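Local coordinates for adenosine deaminase 1 (Arthrobacter aurescens, PDB 3RYS), which probably catalyses the zinc-dependent hydrolytic deamination of adenine to hypoxanthine, a step of purine salvage and nitrogen catabolism, at residues G94-E99 with D322-V327; N313-S318 with A326-E331. One frame throughout, in Å; residues are numbered along the deposited sequence.

Contact 1 of 2, residues G94-E99 with D322-V327; sequences GVRHAE and DARKAV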
loop_
_atom_site.group_PDB
_atom_site.type_symbol
_atom_site.label_atom_id
_atom_site.label_comp_id
_atom_site.label_asym_id
_atom_site.label_seq_id
_atom_site.Cartn_x
_atom_site.Cartn_y
_atom_site.Cartn_z
ATOM N N GLY A 94 -10.510 -11.148 -3.185
ATOM C CA GLY A 94 -11.639 -10.360 -2.725
ATOM C C GLY A 94 -11.516 -8.862 -2.933
ATOM O O GLY A 94 -12.470 -8.129 -2.684
ATOM N N VAL A 95 -10.348 -8.407 -3.384
ATOM C CA VAL A 95 -10.121 -6.983 -3.630
ATOM C C VAL A 95 -11.047 -6.464 -4.735
ATOM O O VAL A 95 -10.954 -6.882 -5.891
ATOM C CB VAL A 95 -8.645 -6.687 -3.993
ATOM C CG1 VAL A 95 -8.434 -5.197 -4.224
ATOM C CG2 VAL A 95 -7.713 -7.186 -2.904
ATOM N N ARG A 96 -11.939 -5.552 -4.367
ATOM C CA ARG A 96 -12.932 -5.019 -5.294
ATOM C C ARG A 96 -12.480 -3.670 -5.842
ATOM O O ARG A 96 -12.896 -3.242 -6.920
ATOM C CB ARG A 96 -14.273 -4.876 -4.581
ATOM C CG ARG A 96 -14.870 -6.201 -4.170
ATOM C CD ARG A 96 -15.296 -6.969 -5.403
ATOM N NE ARG A 96 -16.396 -6.290 -6.076
ATOM C CZ ARG A 96 -16.558 -6.247 -7.393
ATOM N NH1 ARG A 96 -15.680 -6.846 -8.187
ATOM N NH2 ARG A 96 -17.592 -5.599 -7.915
ATOM N N HIS A 97 -11.609 -3.018 -5.082
ATOM C CA HIS A 97 -11.072 -1.717 -5.440
ATOM C C HIS A 97 -9.652 -1.624 -4.895
ATOM O O HIS A 97 -9.391 -1.981 -3.740
ATOM C CB HIS A 97 -11.944 -0.612 -4.845
ATOM C CG HIS A 97 -11.481 0.772 -5.175
ATOM N ND1 HIS A 97 -10.682 1.513 -4.330
ATOM C CD2 HIS A 97 -11.721 1.560 -6.250
ATOM C CE1 HIS A 97 -10.443 2.692 -4.874
ATOM N NE2 HIS A 97 -11.062 2.746 -6.040
ATOM N N ALA A 98 -8.735 -1.149 -5.730
ATOM C CA ALA A 98 -7.332 -1.094 -5.356
ATOM C C ALA A 98 -6.745 0.276 -5.648
ATOM O O ALA A 98 -6.788 0.747 -6.785
ATOM C CB ALA A 98 -6.554 -2.175 -6.087
ATOM N N GLU A 99 -6.213 0.923 -4.617
ATOM C CA GLU A 99 -5.523 2.192 -4.808
ATOM C C GLU A 99 -4.023 1.970 -4.661
ATOM O O GLU A 99 -3.512 1.746 -3.564
ATOM C CB GLU A 99 -6.069 3.269 -3.867
ATOM C CG GLU A 99 -7.479 3.702 -4.260
ATOM C CD GLU A 99 -8.093 4.728 -3.327
ATOM O OE1 GLU A 99 -7.339 5.487 -2.683
ATOM O OE2 GLU A 99 -9.339 4.777 -3.254
ATOM N N ASP A 322 -18.799 7.702 -4.700
ATOM C CA ASP A 322 -19.799 7.304 -3.722
ATOM C C ASP A 322 -20.653 6.165 -4.280
ATOM O O ASP A 322 -21.160 5.325 -3.531
ATOM C CB ASP A 322 -20.664 8.500 -3.319
ATOM C CG ASP A 322 -19.872 9.565 -2.582
ATOM O OD1 ASP A 322 -19.011 9.199 -1.751
ATOM O OD2 ASP A 322 -20.103 10.766 -2.833
ATOM N N ALA A 323 -20.792 6.142 -5.603
ATOM C CA ALA A 323 -21.535 5.090 -6.291
ATOM C C ALA A 323 -20.803 3.754 -6.190
ATOM O O ALA A 323 -21.405 2.723 -5.884
ATOM C CB ALA A 323 -21.752 5.468 -7.753
ATOM N N ARG A 324 -19.500 3.783 -6.450
ATOM C CA ARG A 324 -18.669 2.595 -6.347
ATOM C C ARG A 324 -18.616 2.091 -4.908
ATOM O O ARG A 324 -18.565 0.885 -4.670
ATOM C CB ARG A 324 -17.257 2.887 -6.854
ATOM C CG ARG A 324 -16.334 1.685 -6.850
ATOM C CD ARG A 324 -16.857 0.584 -7.747
ATOM N NE ARG A 324 -15.940 -0.552 -7.802
ATOM C CZ ARG A 324 -16.106 -1.604 -8.599
ATOM N NH1 ARG A 324 -17.158 -1.657 -9.403
ATOM N NH2 ARG A 324 -15.224 -2.597 -8.594
ATOM N N LYS A 325 -18.629 3.016 -3.953
ATOM C CA LYS A 325 -18.607 2.651 -2.542
ATOM C C LYS A 325 -19.898 1.949 -2.154
ATOM O O LYS A 325 -19.879 0.921 -1.471
ATOM C CB LYS A 325 -18.405 3.888 -1.662
ATOM C CG LYS A 325 -17.003 4.473 -1.719
ATOM C CD LYS A 325 -16.924 5.814 -1.007
ATOM C CE LYS A 325 -15.482 6.291 -0.908
ATOM N NZ LYS A 325 -15.377 7.682 -0.388
ATOM N N ALA A 326 -21.018 2.511 -2.600
ATOM C CA ALA A 326 -22.334 1.989 -2.249
ATOM C C ALA A 326 -22.497 0.520 -2.630
ATOM O O ALA A 326 -22.881 -0.303 -1.793
ATOM C CB ALA A 326 -23.427 2.832 -2.889
ATOM N N VAL A 327 -22.207 0.191 -3.885
ATOM C CA VAL A 327 -22.360 -1.182 -4.353
ATOM C C VAL A 327 -21.394 -2.133 -3.641
ATOM O O VAL A 327 -21.742 -3.277 -3.349
ATOM C CB VAL A 327 -22.209 -1.305 -5.893
ATOM C CG1 VAL A 327 -23.168 -0.357 -6.601
ATOM C CG2 VAL A 327 -20.775 -1.046 -6.320
#
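At Arg-96 the chain turns a corner within strand 95-102, and this corner faces the N-terminal turn of helix 322-339, where Arg-324 sits. Just upstream, Gly-94 closes helix 76-92 with a Schellman motif at positive phi, so that helix end, corner and strand follow one another within six residues. This is the second strand of the parallel barrel of the amidohydrolase-type TIM fold, lying between strands 15-17 and 135-143. Side chain and backbone meet where an N-H of Arg-324 NH2 is donated to the carbonyl oxygen of the corner, with NH2 2.9 Å from Arg-96 O and an N-H...O angle of 157°. The oxygen lies at the edge of the guanidinium, almost exactly in its plane, whereas the nitrogen is tilted out of the carbonyl plane. Arg-324 gets there with CG anti to the backbone N (chi1 -177°) and one bend, at chi2, in an otherwise extended chain. The same NH2 stands over one face of the Arg-96 guanidinium, 3.9 Å from Arg-96 NH2 and displaced toward the rim. The two side chains cross at about a right angle, and their guanidinium planes are 46° apart, so this is no parallel stack. Arg-96 NE forms a salt bridge with Glu-331, further along the same helix. The contact thus brings two like charges close, each with its own partner: the backbone carbonyl of Arg-96 for Arg-324, and Glu-331 for the Arg-96 side chain, where the carboxylate probably offsets part of the repulsion.

Contact 2 of 2, residues N313-S318 with A326-E331; sequences NSIRSS and AVLLDE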
loop_
_atom_site.group_PDB
_atom_site.type_symbol
_atom_site.label_atom_id
_atom_site.label_comp_id
_atom_site.label_asym_id
_atom_site.label_seq_id
_atom_site.Cartn_x
_atom_site.Cartn_y
_atom_site.Cartn_z
ATOM N N ASN A 313 -14.720 -0.124 6.369
ATOM C CA ASN A 313 -13.800 0.984 6.576
ATOM C C ASN A 313 -13.004 1.244 5.303
ATOM O O ASN A 313 -12.971 2.362 4.794
ATOM C CB ASN A 313 -12.837 0.688 7.728
ATOM C CG ASN A 313 -13.486 0.839 9.089
ATOM O OD1 ASN A 313 -12.857 0.587 10.118
ATOM N ND2 ASN A 313 -14.747 1.254 9.103
ATOM N N SER A 314 -12.368 0.196 4.789
ATOM C CA SER A 314 -11.524 0.321 3.610
ATOM C C SER A 314 -12.287 0.923 2.430
ATOM O O SER A 314 -11.702 1.604 1.583
ATOM C CB SER A 314 -10.946 -1.037 3.216
ATOM O OG SER A 314 -11.851 -1.744 2.387
ATOM N N ILE A 315 -13.592 0.675 2.377
ATOM C CA ILE A 315 -14.404 1.203 1.289
ATOM C C ILE A 315 -14.763 2.660 1.545
ATOM O O ILE A 315 -14.639 3.499 0.653
ATOM C CB ILE A 315 -15.683 0.372 1.060
ATOM C CG1 ILE A 315 -15.318 -1.073 0.713
ATOM C CG2 ILE A 315 -16.522 0.988 -0.047
ATOM C CD1 ILE A 315 -16.504 -1.992 0.574
ATOM N N ARG A 316 -15.198 2.959 2.764
ATOM C CA ARG A 316 -15.539 4.328 3.132
ATOM C C ARG A 316 -14.325 5.237 3.030
ATOM O O ARG A 316 -14.457 6.436 2.792
ATOM C CB ARG A 316 -16.075 4.394 4.561
ATOM C CG ARG A 316 -17.350 3.636 4.798
ATOM C CD ARG A 316 -17.939 4.009 6.153
ATOM N NE ARG A 316 -18.926 3.030 6.596
ATOM C CZ ARG A 316 -18.651 2.003 7.393
ATOM N NH1 ARG A 316 -17.417 1.825 7.846
ATOM N NH2 ARG A 316 -19.610 1.156 7.741
ATOM N N SER A 317 -13.142 4.662 3.223
ATOM C CA SER A 317 -11.908 5.435 3.247
ATOM C C SER A 317 -11.312 5.629 1.853
ATOM O O SER A 317 -10.528 6.549 1.628
ATOM C CB SER A 317 -10.886 4.780 4.179
ATOM O OG SER A 317 -11.404 4.641 5.491
ATOM N N SER A 318 -11.686 4.765 0.916
ATOM C CA SER A 318 -11.164 4.865 -0.445
ATOM C C SER A 318 -11.533 6.199 -1.098
ATOM O O SER A 318 -12.408 6.922 -0.614
ATOM C CB SER A 318 -11.650 3.693 -1.306
ATOM O OG SER A 318 -13.046 3.766 -1.535
ATOM N N ALA A 326 -21.018 2.511 -2.600
ATOM C CA ALA A 326 -22.334 1.989 -2.249
ATOM C C ALA A 326 -22.497 0.520 -2.630
ATOM O O ALA A 326 -22.881 -0.303 -1.793
ATOM C CB ALA A 326 -23.427 2.832 -2.889
ATOM N N VAL A 327 -22.207 0.191 -3.885
ATOM C CA VAL A 327 -22.360 -1.182 -4.353
ATOM C C VAL A 327 -21.394 -2.133 -3.641
ATOM O O VAL A 327 -21.742 -3.277 -3.349
ATOM C CB VAL A 327 -22.209 -1.305 -5.893
ATOM C CG1 VAL A 327 -23.168 -0.357 -6.601
ATOM C CG2 VAL A 327 -20.775 -1.046 -6.320
ATOM N N LEU A 328 -20.189 -1.652 -3.352
ATOM C CA LEU A 328 -19.207 -2.447 -2.619
ATOM C C LEU A 328 -19.622 -2.612 -1.158
ATOM O O LEU A 328 -19.499 -3.694 -0.588
ATOM C CB LEU A 328 -17.815 -1.819 -2.716
ATOM C CG LEU A 328 -16.927 -2.257 -3.884
ATOM C CD1 LEU A 328 -17.730 -2.493 -5.153
ATOM C CD2 LEU A 328 -15.815 -1.241 -4.122
ATOM N N LEU A 329 -20.111 -1.534 -0.556
ATOM C CA LEU A 329 -20.646 -1.602 0.797
ATOM C C LEU A 329 -21.766 -2.633 0.900
ATOM O O LEU A 329 -21.844 -3.383 1.874
ATOM C CB LEU A 329 -21.144 -0.228 1.249
ATOM C CG LEU A 329 -20.297 0.514 2.291
ATOM C CD1 LEU A 329 -18.902 -0.078 2.424
ATOM C CD2 LEU A 329 -20.239 2.004 1.976
ATOM N N ASP A 330 -22.630 -2.675 -0.110
ATOM C CA ASP A 330 -23.735 -3.627 -0.119
ATOM C C ASP A 330 -23.225 -5.057 -0.240
ATOM O O ASP A 330 -23.883 -6.001 0.193
ATOM C CB ASP A 330 -24.719 -3.311 -1.249
ATOM C CG ASP A 330 -25.669 -2.181 -0.895
ATOM O OD1 ASP A 330 -25.831 -1.893 0.311
ATOM O OD2 ASP A 330 -26.258 -1.582 -1.823
ATOM N N GLU A 331 -22.094 -5.188 -0.856
ATOM C CA GLU A 331 -21.414 -6.407 -1.011
ATOM C C GLU A 331 -20.879 -6.931 0.278
ATOM O O GLU A 331 -20.876 -8.094 0.451
ATOM C CB GLU A 331 -20.317 -6.211 -2.017
ATOM C CG GLU A 331 -20.602 -6.828 -3.304
ATOM C CD GLU A 331 -19.654 -6.454 -4.375
ATOM O OE1 GLU A 331 -20.080 -5.944 -5.390
ATOM O OE2 GLU A 331 -18.494 -6.711 -4.235
#
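The carbonyl oxygen of Ile-315, whose side chain points toward helix 322-339, is gripped twice by one residue: Ser-318 OG lies 2.7 Å from Ile-315 O, and Ser-318 N lies 3.2 Å from the same oxygen. The motif is an antiparallel helical hairpin near the C-terminal end of a TIM-barrel domain, and the paired hydrogen bonds to one carbonyl lie at the C-terminal part of helix 304-317. Two residues earlier, Asn-313 O is held likewise by the backbone N and the hydroxyl of Ser-317; here OG, 2.9 Å from Asn-313 O, sits 49° above the carbonyl plane. The axes of segments 313-317 and 326-331 approach to 9.7 Å and run at 175°, almost exactly antiparallel. Between them the contact is apolar, and Ile-315 carries it. Its outer arm is extended (chi2 176°), which brings CD1 to 3.5 Å from Leu-328 CB. Leu-329 slides past Ile-315 in the opposite direction, its CD1 lying 3.5 Å from Ile-315 CB and 3.6 Å from Ile-315 CG2. That one methyl therefore lies against both branches of the isoleucine, since CD1 of Ile-315 is near it too. Cutting the Ile-315 side chain back to an alanine would probably open a gap beside Leu-329 and leave Leu-328 CB without the methyl it packs on. Val-332 and Lys-325, on the same second helix, also touch Ile-315, while Leu-328 reaches on to the strand at Arg-96 and His-97. Toward solvent the seam ends on the aliphatic stem of Arg-316, where CG comes 4.4 Å from Leu-329 CD2.

How the contacts relate
From the N terminus the chain first lays down segment 94-99, on the second barrel strand, and returns to it only 223 residues later, when contact 1 closes the long loop on helix 322-339. Contact 2 starts inside that loop, at 313-318, and closes a short one across eight residues. Its second segment shares Ala-326 and Val-327 with contact 1 but runs beyond it, so the two loops interlock and neither nests wholly within the other. Together they tie the terminal helical hairpin to the barrel wall. The Arg-96 to Glu-331 pair couples the two contacts, and Lys-325 NZ adds a weak bond to Ser-318 O.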